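PDB 6Q78: GH26C from Muricauda sp. MAR_2010_75, which probably hydrolyses internal beta-1,4-mannosidic linkages in mannans, as an endo-beta-mannanase (EC 3.2.1.78) of glycoside hydrolase family 26. Local coordinates for residues 144-156 and 210-223. Residues are numbered along the deposited sequence; the frame is centred on the assembly and turned at random.
Sequences VLRAFDMGLVNVF and LVGSNGALVPIIFR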
loop_
_atom_site.group_PDB
_atom_site.type_symbol
_atom_site.label_atom_id
_atom_site.label_comp_id
_atom_site.label_asym_id
_atom_site.label_seq_id
_atom_site.Cartn_x
_atom_site.Cartn_y
_atom_site.Cartn_z
ATOM N N VAL A 144 -5.113 1.105 13.321
ATOM C CA VAL A 144 -4.982 -0.211 12.693
ATOM C C VAL A 144 -5.836 -1.252 13.422
ATOM O O VAL A 144 -6.487 -2.100 12.780
ATOM C CB VAL A 144 -3.491 -0.593 12.640
ATOM C CG1 VAL A 144 -3.270 -2.104 12.337
ATOM C CG2 VAL A 144 -2.801 0.244 11.553
ATOM N N LEU A 145 -5.821 -1.228 14.761
ATOM C CA LEU A 145 -6.643 -2.178 15.506
ATOM C C LEU A 145 -8.118 -1.904 15.282
ATOM O O LEU A 145 -8.911 -2.860 15.135
ATOM C CB LEU A 145 -6.321 -2.151 17.004
ATOM C CG LEU A 145 -4.890 -2.510 17.392
ATOM C CD1 LEU A 145 -4.745 -2.370 18.934
ATOM C CD2 LEU A 145 -4.569 -3.935 16.968
ATOM N N ARG A 146 -8.514 -0.618 15.249
ATOM C CA ARG A 146 -9.893 -0.246 14.915
ATOM C C ARG A 146 -10.269 -0.786 13.540
ATOM O O ARG A 146 -11.342 -1.394 13.349
ATOM C CB ARG A 146 -10.000 1.283 14.912
ATOM C CG ARG A 146 -11.245 1.889 14.213
ATOM C CD ARG A 146 -11.261 3.399 14.448
ATOM N NE ARG A 146 -12.255 4.123 13.679
ATOM C CZ ARG A 146 -12.313 5.449 13.632
ATOM N NH1 ARG A 146 -11.411 6.173 14.290
ATOM N NH2 ARG A 146 -13.257 6.050 12.916
ATOM N N ALA A 147 -9.381 -0.589 12.559
ATOM C CA ALA A 147 -9.660 -1.088 11.215
ATOM C C ALA A 147 -9.846 -2.602 11.222
ATOM O O ALA A 147 -10.815 -3.124 10.642
ATOM C CB ALA A 147 -8.523 -0.685 10.257
ATOM N N PHE A 148 -8.928 -3.335 11.870
ATOM C CA PHE A 148 -9.027 -4.789 11.879
ATOM C C PHE A 148 -10.301 -5.243 12.589
ATOM O O PHE A 148 -10.981 -6.171 12.128
ATOM C CB PHE A 148 -7.794 -5.375 12.574
ATOM C CG PHE A 148 -7.821 -6.863 12.691
ATOM C CD1 PHE A 148 -7.618 -7.656 11.573
ATOM C CD2 PHE A 148 -8.074 -7.459 13.911
ATOM C CE1 PHE A 148 -7.633 -9.030 11.677
ATOM C CE2 PHE A 148 -8.097 -8.846 14.038
ATOM C CZ PHE A 148 -7.860 -9.625 12.899
ATOM N N ASP A 149 -10.642 -4.605 13.724
ATOM C CA ASP A 149 -11.873 -5.003 14.428
ATOM C C ASP A 149 -13.106 -4.819 13.557
ATOM O O ASP A 149 -14.102 -5.529 13.742
ATOM C CB ASP A 149 -12.048 -4.195 15.717
ATOM C CG ASP A 149 -11.121 -4.626 16.852
ATOM O OD1 ASP A 149 -10.441 -5.672 16.726
ATOM O OD2 ASP A 149 -11.107 -3.896 17.895
ATOM N N MET A 150 -13.088 -3.859 12.631
ATOM C CA MET A 150 -14.201 -3.622 11.714
ATOM C C MET A 150 -14.099 -4.467 10.446
ATOM O O MET A 150 -15.035 -4.441 9.614
ATOM C CB MET A 150 -14.267 -2.120 11.363
ATOM C CG MET A 150 -14.586 -1.292 12.600
ATOM S SD MET A 150 -14.968 0.437 12.216
ATOM C CE MET A 150 -13.486 0.899 11.387
ATOM N N GLY A 151 -13.002 -5.217 10.296
ATOM C CA GLY A 151 -12.799 -6.087 9.154
ATOM C C GLY A 151 -12.033 -5.491 7.997
ATOM O O GLY A 151 -11.885 -6.161 6.964
ATOM N N LEU A 152 -11.589 -4.248 8.107
ATOM C CA LEU A 152 -10.844 -3.625 7.024
ATOM C C LEU A 152 -9.505 -4.309 6.838
ATOM O O LEU A 152 -8.982 -4.966 7.741
ATOM C CB LEU A 152 -10.559 -2.153 7.320
ATOM C CG LEU A 152 -11.684 -1.128 7.115
ATOM C CD1 LEU A 152 -12.910 -1.399 7.954
ATOM C CD2 LEU A 152 -11.138 0.258 7.373
ATOM N N VAL A 153 -8.940 -4.122 5.636
ATOM C CA VAL A 153 -7.575 -4.532 5.307
ATOM C C VAL A 153 -6.635 -3.392 5.681
ATOM O O VAL A 153 -6.948 -2.227 5.474
ATOM C CB VAL A 153 -7.504 -4.838 3.807
ATOM C CG1 VAL A 153 -6.098 -5.162 3.354
ATOM C CG2 VAL A 153 -8.466 -5.970 3.433
ATOM N N ASN A 154 -5.444 -3.726 6.193
ATOM C CA ASN A 154 -4.412 -2.738 6.548
ATOM C C ASN A 154 -3.188 -2.904 5.657
ATOM O O ASN A 154 -2.654 -4.009 5.537
ATOM C CB ASN A 154 -3.966 -2.906 8.011
ATOM C CG ASN A 154 -4.966 -2.367 9.004
ATOM O OD1 ASN A 154 -5.065 -1.146 9.205
ATOM N ND2 ASN A 154 -5.713 -3.256 9.639
ATOM N N VAL A 155 -2.728 -1.801 5.073
ATOM C CA VAL A 155 -1.515 -1.761 4.261
ATOM C C VAL A 155 -0.570 -0.732 4.877
ATOM O O VAL A 155 -1.007 0.370 5.227
ATOM C CB VAL A 155 -1.841 -1.408 2.797
ATOM C CG1 VAL A 155 -0.562 -1.527 1.945
ATOM C CG2 VAL A 155 -2.938 -2.288 2.257
ATOM N N PHE A 156 0.717 -1.082 5.014
ATOM C CA PHE A 156 1.753 -0.136 5.441
ATOM C C PHE A 156 2.785 0.089 4.355
ATOM O O PHE A 156 3.355 -0.882 3.831
ATOM C CB PHE A 156 2.546 -0.669 6.639
ATOM C CG PHE A 156 1.914 -0.412 7.982
ATOM C CD1 PHE A 156 0.774 -1.132 8.385
ATOM C CD2 PHE A 156 2.441 0.549 8.829
ATOM C CE1 PHE A 156 0.190 -0.914 9.646
ATOM C CE2 PHE A 156 1.878 0.746 10.111
ATOM C CZ PHE A 156 0.758 0.005 10.510
ATOM N N LEU A 210 0.358 -6.215 17.291
ATOM C CA LEU A 210 -0.976 -5.825 16.828
ATOM C C LEU A 210 -1.947 -6.967 17.083
ATOM O O LEU A 210 -2.059 -7.887 16.262
ATOM C CB LEU A 210 -0.939 -5.507 15.334
ATOM C CG LEU A 210 -0.017 -4.373 14.939
ATOM C CD1 LEU A 210 0.044 -4.281 13.412
ATOM C CD2 LEU A 210 -0.556 -3.032 15.538
ATOM N N VAL A 211 -2.650 -6.912 18.213
ATOM C CA VAL A 211 -3.622 -7.953 18.588
ATOM C C VAL A 211 -5.023 -7.342 18.554
ATOM O O VAL A 211 -5.298 -6.367 19.266
ATOM C CB VAL A 211 -3.307 -8.570 19.959
ATOM C CG1 VAL A 211 -4.390 -9.619 20.279
ATOM C CG2 VAL A 211 -1.912 -9.179 19.974
ATOM N N GLY A 212 -5.907 -7.916 17.722
ATOM C CA GLY A 212 -7.273 -7.421 17.609
ATOM C C GLY A 212 -8.110 -7.762 18.830
ATOM O O GLY A 212 -7.697 -8.489 19.741
ATOM N N SER A 213 -9.320 -7.202 18.850
ATOM C CA SER A 213 -10.224 -7.492 19.957
ATOM C C SER A 213 -10.581 -8.965 20.024
ATOM O O SER A 213 -10.941 -9.450 21.109
ATOM C CB SER A 213 -11.481 -6.591 19.902
ATOM O OG SER A 213 -11.164 -5.242 20.130
ATOM N N ASN A 214 -10.463 -9.690 18.911
ATOM C CA ASN A 214 -10.726 -11.121 18.882
ATOM C C ASN A 214 -9.543 -11.960 19.352
ATOM O O ASN A 214 -9.659 -13.184 19.405
ATOM C CB ASN A 214 -11.190 -11.558 17.481
ATOM C CG ASN A 214 -10.075 -11.540 16.439
ATOM O OD1 ASN A 214 -8.963 -11.044 16.679
ATOM N ND2 ASN A 214 -10.379 -12.054 15.256
ATOM N N GLY A 215 -8.414 -11.337 19.696
ATOM C CA GLY A 215 -7.265 -12.076 20.177
ATOM C C GLY A 215 -6.291 -12.528 19.110
ATOM O O GLY A 215 -5.240 -13.079 19.449
ATOM N N ALA A 216 -6.584 -12.295 17.836
ATOM C CA ALA A 216 -5.683 -12.693 16.767
ATOM C C ALA A 216 -4.744 -11.538 16.402
ATOM O O ALA A 216 -5.098 -10.361 16.523
ATOM C CB ALA A 216 -6.478 -13.018 15.496
ATOM N N LEU A 217 -3.568 -11.889 15.882
ATOM C CA LEU A 217 -2.689 -10.885 15.286
ATOM C C LEU A 217 -3.299 -10.278 14.022
ATOM O O LEU A 217 -3.881 -10.971 13.183
ATOM C CB LEU A 217 -1.314 -11.493 14.952
ATOM C CG LEU A 217 -0.476 -11.897 16.170
ATOM C CD1 LEU A 217 0.821 -12.591 15.748
ATOM C CD2 LEU A 217 -0.157 -10.647 16.964
ATOM N N VAL A 218 -3.127 -8.970 13.864
ATOM C CA VAL A 218 -3.649 -8.243 12.711
ATOM C C VAL A 218 -2.745 -8.510 11.513
ATOM O O VAL A 218 -1.556 -8.132 11.545
ATOM C CB VAL A 218 -3.662 -6.730 12.981
ATOM C CG1 VAL A 218 -4.131 -5.980 11.723
ATOM C CG2 VAL A 218 -4.535 -6.412 14.196
ATOM N N PRO A 219 -3.234 -9.103 10.419
ATOM C CA PRO A 219 -2.386 -9.214 9.219
ATOM C C PRO A 219 -2.166 -7.847 8.614
ATOM O O PRO A 219 -3.096 -7.047 8.520
ATOM C CB PRO A 219 -3.203 -10.110 8.273
ATOM C CG PRO A 219 -4.162 -10.856 9.226
ATOM C CD PRO A 219 -4.509 -9.829 10.265
ATOM N N ILE A 220 -0.918 -7.570 8.220
ATOM C CA ILE A 220 -0.683 -6.340 7.485
ATOM C C ILE A 220 0.008 -6.640 6.168
ATOM O O ILE A 220 0.806 -7.582 6.052
ATOM C CB ILE A 220 0.102 -5.299 8.298
ATOM C CG1 ILE A 220 1.509 -5.769 8.592
ATOM C CG2 ILE A 220 -0.659 -4.869 9.597
ATOM C CD1 ILE A 220 2.417 -4.627 9.013
ATOM N N ILE A 221 -0.284 -5.806 5.179
ATOM C CA ILE A 221 0.445 -5.821 3.910
ATOM C C ILE A 221 1.558 -4.795 4.013
ATOM O O ILE A 221 1.304 -3.623 4.283
ATOM C CB ILE A 221 -0.497 -5.488 2.749
ATOM C CG1 ILE A 221 -1.636 -6.529 2.655
ATOM C CG2 ILE A 221 0.309 -5.343 1.451
ATOM C CD1 ILE A 221 -2.728 -6.131 1.737
ATOM N N PHE A 222 2.794 -5.241 3.865
ATOM C CA PHE A 222 3.964 -4.380 3.976
ATOM C C PHE A 222 4.498 -4.114 2.563
ATOM O O PHE A 222 4.790 -5.062 1.795
ATOM C CB PHE A 222 5.005 -5.095 4.845
ATOM C CG PHE A 222 6.310 -4.337 5.033
ATOM C CD1 PHE A 222 7.529 -5.015 4.944
ATOM C CD2 PHE A 222 6.324 -3.004 5.398
ATOM C CE1 PHE A 222 8.734 -4.359 5.199
ATOM C CE2 PHE A 222 7.547 -2.334 5.606
ATOM C CZ PHE A 222 8.720 -3.042 5.531
ATOM N N ARG A 223 4.564 -2.818 2.199
ATOM C CA ARG A 223 4.903 -2.355 0.843
ATOM C C ARG A 223 6.122 -1.449 0.905
ATOM O O ARG A 223 5.976 -0.225 0.832
ATOM C CB ARG A 223 3.699 -1.610 0.244
ATOM C CG ARG A 223 3.851 -1.221 -1.221
ATOM C CD ARG A 223 2.529 -0.678 -1.752
ATOM N NE ARG A 223 2.174 0.607 -1.146
ATOM C CZ ARG A 223 2.447 1.799 -1.685
ATOM N NH1 ARG A 223 3.101 1.918 -2.839
ATOM N NH2 ARG A 223 2.036 2.898 -1.077
HETATM O O HOH W 1 -10.857 -8.307 16.273
HETATM O O HOH W 2 -5.687 -6.128 8.628
HETATM O O HOH W 3 -4.211 -6.402 5.951
#
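L145 and F148, on the helix before strand 153-156, pack against the loop leading into parallel strand 220-223 of this TIM barrel. At its start, L145 CD2 lies 3.4 Å from V211 O and, as suits a leucine, packs 3.7 Å from V218 CG2. G212 suits its place because a side chain would run into the F148 ring. S213 hydrogen-bonds D149 twice: its N-H meets OD1 on the syn side at 2.8 Å, and OG donates to OD2 from above the carboxylate plane. N214 OD1 closes an Asx turn with A216 N and lies 3.5 Å from F148 CE2, at the ring's edge. Branched V218 lays CG2 over the ring face, 4.0 Å from its centroid. With CG anti to the backbone N (chi1 178°), F148 extends its ring to P219 CD. Replacing this ring by an alanine is likely to leave V218 CG2 and P219 CD without their aromatic neighbour and open a gap. Two waters link P219 O to N154 ND2 and N. I221 pairs with V155: its N donates to N154 O, O accepts from F156 N, and CD1 touches V153 CG1 and V155 CG2. R223 N donates to F156 O at 2.8 Å.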